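Local coordinates for protein alpha-amylase (Eisenia fetida, PDB 6M4K) that probably hydrolyses internal alpha-1,4-glucosidic linkages of starch-like polysaccharides, as a calcium-dependent, cold-active alpha-amylase of glycoside hydrolase family 13, at residues S48-P62 against Q65-R77. Numbering follows the deposited sequence.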
loop_
_atom_site.group_PDB
_atom_site.type_symbol
_atom_site.label_atom_id
_atom_site.label_comp_id
_atom_site.label_asym_id
_atom_site.label_seq_id
_atom_site.Cartn_x
_atom_site.Cartn_y
_atom_site.Cartn_z
ATOM N N SER A 48 -5.956 -3.735 8.121
ATOM C CA SER A 48 -6.490 -4.978 7.582
ATOM C C SER A 48 -8.011 -5.024 7.757
ATOM O O SER A 48 -8.564 -4.321 8.612
ATOM C CB SER A 48 -5.843 -6.165 8.307
ATOM O OG SER A 48 -4.509 -6.372 7.863
ATOM N N PRO A 49 -8.713 -5.846 6.967
ATOM C CA PRO A 49 -10.192 -5.852 7.023
ATOM C C PRO A 49 -10.684 -5.987 8.452
ATOM O O PRO A 49 -10.305 -6.932 9.160
ATOM C CB PRO A 49 -10.571 -7.067 6.159
ATOM C CG PRO A 49 -9.461 -7.120 5.128
ATOM C CD PRO A 49 -8.212 -6.735 5.899
ATOM N N PRO A 50 -11.495 -5.036 8.930
ATOM C CA PRO A 50 -11.858 -4.999 10.350
ATOM C C PRO A 50 -13.226 -5.597 10.631
ATOM O O PRO A 50 -13.628 -5.677 11.798
ATOM C CB PRO A 50 -11.866 -3.495 10.641
ATOM C CG PRO A 50 -12.403 -2.926 9.357
ATOM C CD PRO A 50 -11.763 -3.745 8.266
ATOM N N ASN A 51 -13.968 -5.957 9.586
ATOM C CA ASN A 51 -15.279 -6.563 9.759
ATOM C C ASN A 51 -15.129 -8.041 10.130
ATOM O O ASN A 51 -14.038 -8.621 10.066
ATOM C CB ASN A 51 -16.074 -6.457 8.465
ATOM C CG ASN A 51 -15.392 -7.173 7.341
ATOM O OD1 ASN A 51 -14.335 -6.738 6.880
ATOM N ND2 ASN A 51 -15.951 -8.291 6.909
ATOM N N GLU A 52 -16.252 -8.658 10.492
ATOM C CA GLU A 52 -16.246 -10.080 10.807
ATOM C C GLU A 52 -15.869 -10.890 9.578
ATOM O O GLU A 52 -16.527 -10.801 8.535
ATOM C CB GLU A 52 -17.614 -10.522 11.312
ATOM C CG GLU A 52 -17.602 -11.999 11.642
ATOM C CD GLU A 52 -18.890 -12.518 12.226
ATOM O OE1 GLU A 52 -19.971 -11.918 12.016
ATOM O OE2 GLU A 52 -18.815 -13.566 12.904
ATOM N N HIS A 53 -14.837 -11.715 9.723
ATOM C CA HIS A 53 -14.317 -12.512 8.629
ATOM C C HIS A 53 -14.304 -13.987 9.016
ATOM O O HIS A 53 -14.453 -14.361 10.183
ATOM C CB HIS A 53 -12.896 -12.059 8.257
ATOM C CG HIS A 53 -11.961 -12.027 9.426
ATOM N ND1 HIS A 53 -11.370 -13.164 9.940
ATOM C CD2 HIS A 53 -11.560 -11.002 10.216
ATOM C CE1 HIS A 53 -10.619 -12.831 10.976
ATOM N NE2 HIS A 53 -10.720 -11.528 11.170
ATOM N N ARG A 54 -14.096 -14.819 8.003
ATOM C CA ARG A 54 -14.009 -16.256 8.206
ATOM C C ARG A 54 -12.887 -16.580 9.182
ATOM O O ARG A 54 -11.831 -15.939 9.185
ATOM C CB ARG A 54 -13.726 -16.924 6.859
ATOM C CG ARG A 54 -13.884 -18.446 6.852
ATOM C CD ARG A 54 -13.714 -19.023 5.456
ATOM N NE ARG A 54 -14.020 -20.458 5.464
ATOM C CZ ARG A 54 -14.512 -21.125 4.425
ATOM N NH1 ARG A 54 -14.765 -20.509 3.282
ATOM N NH2 ARG A 54 -14.780 -22.424 4.536
ATOM N N ILE A 55 -13.120 -17.584 10.020
ATOM C CA ILE A 55 -12.050 -18.213 10.774
ATOM C C ILE A 55 -11.735 -19.520 10.065
ATOM O O ILE A 55 -12.611 -20.388 9.922
ATOM C CB ILE A 55 -12.445 -18.445 12.241
ATOM C CG1 ILE A 55 -12.683 -17.111 12.954
ATOM C CG2 ILE A 55 -11.348 -19.235 12.958
ATOM C CD1 ILE A 55 -11.460 -16.213 12.984
ATOM N N VAL A 56 -10.500 -19.646 9.590
ATOM C CA VAL A 56 -10.034 -20.830 8.880
ATOM C C VAL A 56 -9.036 -21.523 9.791
ATOM O O VAL A 56 -8.052 -20.916 10.225
ATOM C CB VAL A 56 -9.387 -20.460 7.540
ATOM C CG1 VAL A 56 -8.754 -21.683 6.898
ATOM C CG2 VAL A 56 -10.416 -19.818 6.604
ATOM N N THR A 57 -9.294 -22.794 10.083
ATOM C CA THR A 57 -8.390 -23.577 10.914
ATOM C C THR A 57 -7.609 -24.624 10.134
ATOM O O THR A 57 -6.635 -25.172 10.672
ATOM C CB THR A 57 -9.144 -24.224 12.088
ATOM O OG1 THR A 57 -10.260 -24.971 11.597
ATOM C CG2 THR A 57 -9.663 -23.165 13.042
ATOM N N ASP A 58 -7.990 -24.910 8.892
ATOM C CA ASP A 58 -7.163 -25.712 8.000
ATOM C C ASP A 58 -6.910 -24.907 6.722
ATOM O O ASP A 58 -7.805 -24.791 5.889
ATOM C CB ASP A 58 -7.866 -27.026 7.645
ATOM C CG ASP A 58 -7.018 -27.908 6.758
ATOM O OD1 ASP A 58 -5.797 -27.676 6.708
ATOM O OD2 ASP A 58 -7.565 -28.839 6.123
ATOM N N PRO A 59 -5.707 -24.342 6.557
ATOM C CA PRO A 59 -4.564 -24.365 7.475
ATOM C C PRO A 59 -4.808 -23.416 8.660
ATOM O O PRO A 59 -5.805 -22.685 8.662
ATOM C CB PRO A 59 -3.416 -23.875 6.592
ATOM C CG PRO A 59 -4.079 -22.886 5.666
ATOM C CD PRO A 59 -5.459 -23.459 5.395
ATOM N N PRO A 60 -3.952 -23.435 9.682
ATOM C CA PRO A 60 -4.299 -22.725 10.920
ATOM C C PRO A 60 -4.119 -21.216 10.817
ATOM O O PRO A 60 -3.002 -20.692 10.876
ATOM C CB PRO A 60 -3.363 -23.359 11.964
ATOM C CG PRO A 60 -2.248 -23.920 11.189
ATOM C CD PRO A 60 -2.822 -24.366 9.885
ATOM N N TYR A 61 -5.254 -20.512 10.725
ATOM C CA TYR A 61 -5.371 -19.056 10.836
ATOM C C TYR A 61 -4.533 -18.314 9.797
ATOM O O TYR A 61 -3.680 -17.498 10.150
ATOM C CB TYR A 61 -5.054 -18.622 12.266
ATOM C CG TYR A 61 -5.814 -19.465 13.278
ATOM C CD1 TYR A 61 -7.166 -19.243 13.504
ATOM C CD2 TYR A 61 -5.193 -20.499 13.984
ATOM C CE1 TYR A 61 -7.883 -20.000 14.421
ATOM C CE2 TYR A 61 -5.904 -21.268 14.910
ATOM C CZ TYR A 61 -7.241 -21.009 15.119
ATOM O OH TYR A 61 -7.966 -21.762 16.030
ATOM N N PRO A 62 -4.751 -18.583 8.513
ATOM C CA PRO A 62 -3.988 -17.894 7.466
ATOM C C PRO A 62 -4.352 -16.413 7.387
ATOM O O PRO A 62 -5.425 -15.987 7.819
ATOM C CB PRO A 62 -4.436 -18.627 6.197
ATOM C CG PRO A 62 -5.856 -19.012 6.493
ATOM C CD PRO A 62 -5.849 -19.392 7.963
ATOM N N GLN A 65 -7.814 -15.506 5.492
ATOM C CA GLN A 65 -9.151 -15.625 6.064
ATOM C C GLN A 65 -9.825 -14.259 6.190
ATOM O O GLN A 65 -11.057 -14.168 6.138
ATOM C CB GLN A 65 -9.095 -16.343 7.422
ATOM C CG GLN A 65 -8.561 -15.474 8.529
ATOM C CD GLN A 65 -8.393 -16.197 9.859
ATOM O OE1 GLN A 65 -8.749 -17.377 10.001
ATOM N NE2 GLN A 65 -7.851 -15.489 10.841
ATOM N N ARG A 66 -9.033 -13.187 6.320
ATOM C CA ARG A 66 -9.603 -11.854 6.490
ATOM C C ARG A 66 -10.189 -11.290 5.207
ATOM O O ARG A 66 -10.906 -10.285 5.275
ATOM C CB ARG A 66 -8.580 -10.893 7.100
ATOM C CG ARG A 66 -8.182 -11.327 8.499
ATOM C CD ARG A 66 -7.249 -10.347 9.153
ATOM N NE ARG A 66 -7.936 -9.128 9.594
ATOM C CZ ARG A 66 -7.428 -8.304 10.497
ATOM N NH1 ARG A 66 -6.252 -8.585 11.049
ATOM N NH2 ARG A 66 -8.084 -7.216 10.883
ATOM N N TYR A 67 -9.959 -11.935 4.066
ATOM C CA TYR A 67 -10.540 -11.517 2.799
ATOM C C TYR A 67 -11.790 -12.313 2.444
ATOM O O TYR A 67 -12.244 -12.265 1.297
ATOM C CB TYR A 67 -9.463 -11.513 1.703
ATOM C CG TYR A 67 -8.478 -10.405 2.007
ATOM C CD1 TYR A 67 -8.748 -9.093 1.623
ATOM C CD2 TYR A 67 -7.326 -10.642 2.747
ATOM C CE1 TYR A 67 -7.888 -8.053 1.952
ATOM C CE2 TYR A 67 -6.459 -9.615 3.080
ATOM C CZ TYR A 67 -6.748 -8.321 2.674
ATOM O OH TYR A 67 -5.873 -7.318 3.031
ATOM N N GLN A 68 -12.377 -13.007 3.430
ATOM C CA GLN A 68 -13.640 -13.731 3.293
ATOM C C GLN A 68 -14.619 -13.201 4.331
ATOM O O GLN A 68 -14.739 -13.756 5.438
ATOM C CB GLN A 68 -13.428 -15.238 3.421
ATOM C CG GLN A 68 -12.664 -15.782 2.236
ATOM C CD GLN A 68 -12.615 -17.291 2.203
ATOM O OE1 GLN A 68 -13.626 -17.965 2.420
ATOM N NE2 GLN A 68 -11.439 -17.832 1.933
ATOM N N PRO A 69 -15.355 -12.140 4.009
ATOM C CA PRO A 69 -16.316 -11.585 4.966
ATOM C C PRO A 69 -17.396 -12.585 5.351
ATOM O O PRO A 69 -17.887 -13.364 4.526
ATOM C CB PRO A 69 -16.919 -10.393 4.216
ATOM C CG PRO A 69 -15.856 -10.004 3.248
ATOM C CD PRO A 69 -15.222 -11.295 2.807
ATOM N N VAL A 70 -17.780 -12.506 6.621
ATOM C CA VAL A 70 -18.907 -13.249 7.163
ATOM C C VAL A 70 -20.058 -12.324 7.553
ATOM O O VAL A 70 -21.230 -12.670 7.371
ATOM C CB VAL A 70 -18.443 -14.136 8.341
ATOM C CG1 VAL A 70 -19.638 -14.712 9.117
ATOM C CG2 VAL A 70 -17.544 -15.255 7.822
ATOM N N SER A 71 -19.750 -11.130 8.049
ATOM C CA SER A 71 -20.760 -10.104 8.289
ATOM C C SER A 71 -20.055 -8.755 8.321
ATOM O O SER A 71 -18.849 -8.660 8.082
ATOM C CB SER A 71 -21.540 -10.357 9.583
ATOM O OG SER A 71 -20.830 -9.850 10.692
ATOM N N TYR A 72 -20.822 -7.703 8.612
ATOM C CA TYR A 72 -20.267 -6.361 8.734
ATOM C C TYR A 72 -20.214 -5.879 10.180
ATOM O O TYR A 72 -20.058 -4.675 10.423
ATOM C CB TYR A 72 -20.989 -5.388 7.799
ATOM C CG TYR A 72 -20.991 -5.872 6.363
ATOM C CD1 TYR A 72 -19.830 -5.839 5.590
ATOM C CD2 TYR A 72 -22.146 -6.379 5.779
ATOM C CE1 TYR A 72 -19.829 -6.300 4.281
ATOM C CE2 TYR A 72 -22.153 -6.837 4.475
ATOM C CZ TYR A 72 -20.999 -6.789 3.717
ATOM O OH TYR A 72 -21.022 -7.250 2.419
ATOM N N THR A 73 -20.325 -6.789 11.154
ATOM C CA THR A 73 -19.934 -6.413 12.503
ATOM C C THR A 73 -18.422 -6.202 12.544
ATOM O O THR A 73 -17.714 -6.475 11.574
ATOM C CB THR A 73 -20.375 -7.457 13.528
ATOM O OG1 THR A 73 -19.556 -8.631 13.418
ATOM C CG2 THR A 73 -21.840 -7.821 13.310
ATOM N N MET A 74 -17.922 -5.693 13.664
ATOM C CA MET A 74 -16.578 -5.127 13.715
ATOM C C MET A 74 -15.680 -5.794 14.749
ATOM O O MET A 74 -14.849 -5.144 15.383
ATOM C CB MET A 74 -16.647 -3.616 13.900
ATOM C CG MET A 74 -17.117 -2.909 12.629
ATOM S SD MET A 74 -15.882 -3.003 11.312
ATOM C CE MET A 74 -14.659 -1.908 12.028
ATOM N N ASN A 75 -15.803 -7.108 14.894
ATOM C CA ASN A 75 -14.891 -7.901 15.713
ATOM C C ASN A 75 -14.082 -8.786 14.773
ATOM O O ASN A 75 -14.655 -9.624 14.070
ATOM C CB ASN A 75 -15.699 -8.754 16.688
ATOM C CG ASN A 75 -14.863 -9.327 17.814
ATOM O OD1 ASN A 75 -13.750 -8.882 18.088
ATOM N ND2 ASN A 75 -15.419 -10.322 18.497
ATOM N N SER A 76 -12.763 -8.570 14.734
ATOM C CA SER A 76 -11.867 -9.206 13.778
ATOM C C SER A 76 -10.633 -9.717 14.512
ATOM O O SER A 76 -10.443 -9.482 15.711
ATOM C CB SER A 76 -11.416 -8.201 12.708
ATOM O OG SER A 76 -10.536 -7.239 13.272
ATOM N N ARG A 77 -9.745 -10.357 13.758
ATOM C CA ARG A 77 -8.489 -10.814 14.342
ATOM C C ARG A 77 -7.703 -9.675 14.971
ATOM O O ARG A 77 -7.000 -9.876 15.964
ATOM C CB ARG A 77 -7.645 -11.497 13.275
ATOM C CG ARG A 77 -6.377 -12.118 13.839
ATOM C CD ARG A 77 -5.557 -12.837 12.796
ATOM N NE ARG A 77 -4.490 -13.584 13.457
ATOM C CZ ARG A 77 -3.902 -14.662 12.943
ATOM N NH1 ARG A 77 -4.229 -15.117 11.744
ATOM N NH2 ARG A 77 -2.989 -15.308 13.669
HETATM O O HOH W 1 -5.011 -7.837 5.697
HETATM O O HOH W 2 -12.285 -5.201 14.107
HETATM O O HOH W 3 -13.520 -9.365 5.727
HETATM O O HOH W 4 -1.033 -16.583 12.240
HETATM O O HOH W 5 -5.675 -13.650 9.618
#
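His53 is fixed through both ring nitrogens. In the ring plane NE2 accepts from the backbone N-H of Arg77, N to NE2 3.0 Å, while ND1 donates to the carbonyl O of Arg54, two bonds of opposite sense that define the proton on ND1 and the way round the ring lies. With CG set between the backbone N and the carbonyl carbon (chi1 53°), the imidazole lies against the Arg66 chain, whose CG sits over the centre of one face, 3.7 Å from the centroid, in a CH-pi contact. Were His53 replaced by an alanine, the Arg77 N-H and Arg54 O would probably each lose a partner, and a gap would open beside the aliphatic part of Arg66. Beyond that CG the Arg66 chain bends, and NE and NH2 grip Pro49 O side-on, NH2 at 2.8 Å; Ser48 CB covers a guanidinium face, and NH1 forms a salt bridge with Glu24.

Both segments belong to the long loop that joins strand 44-47, the second of the (beta/alpha)8 barrel, to helix 81-93. The loop folds back on itself with a single bridge between His53 and Pro69, flanked by Val70 N to Glu52 O and Arg54 N to Gln68 O.

Other side chains also bond to the facing segment. Gln65 sends OE1 to Val56 N, 2.9 Å away and almost straight at 176°. Ser71 OG donates to the anti lone pair of Glu52 OE1 at 2.6 Å and, in an ST turn, accepts from Thr73 N. Arg77 NH1 reaches Tyr61 O at 2.9 Å.

The apolar contacts are few: Pro49 CG rests over the Tyr67 ring, offset toward its rim, and Met74 CE presses tightly on Pro50 CB at 3.5 Å.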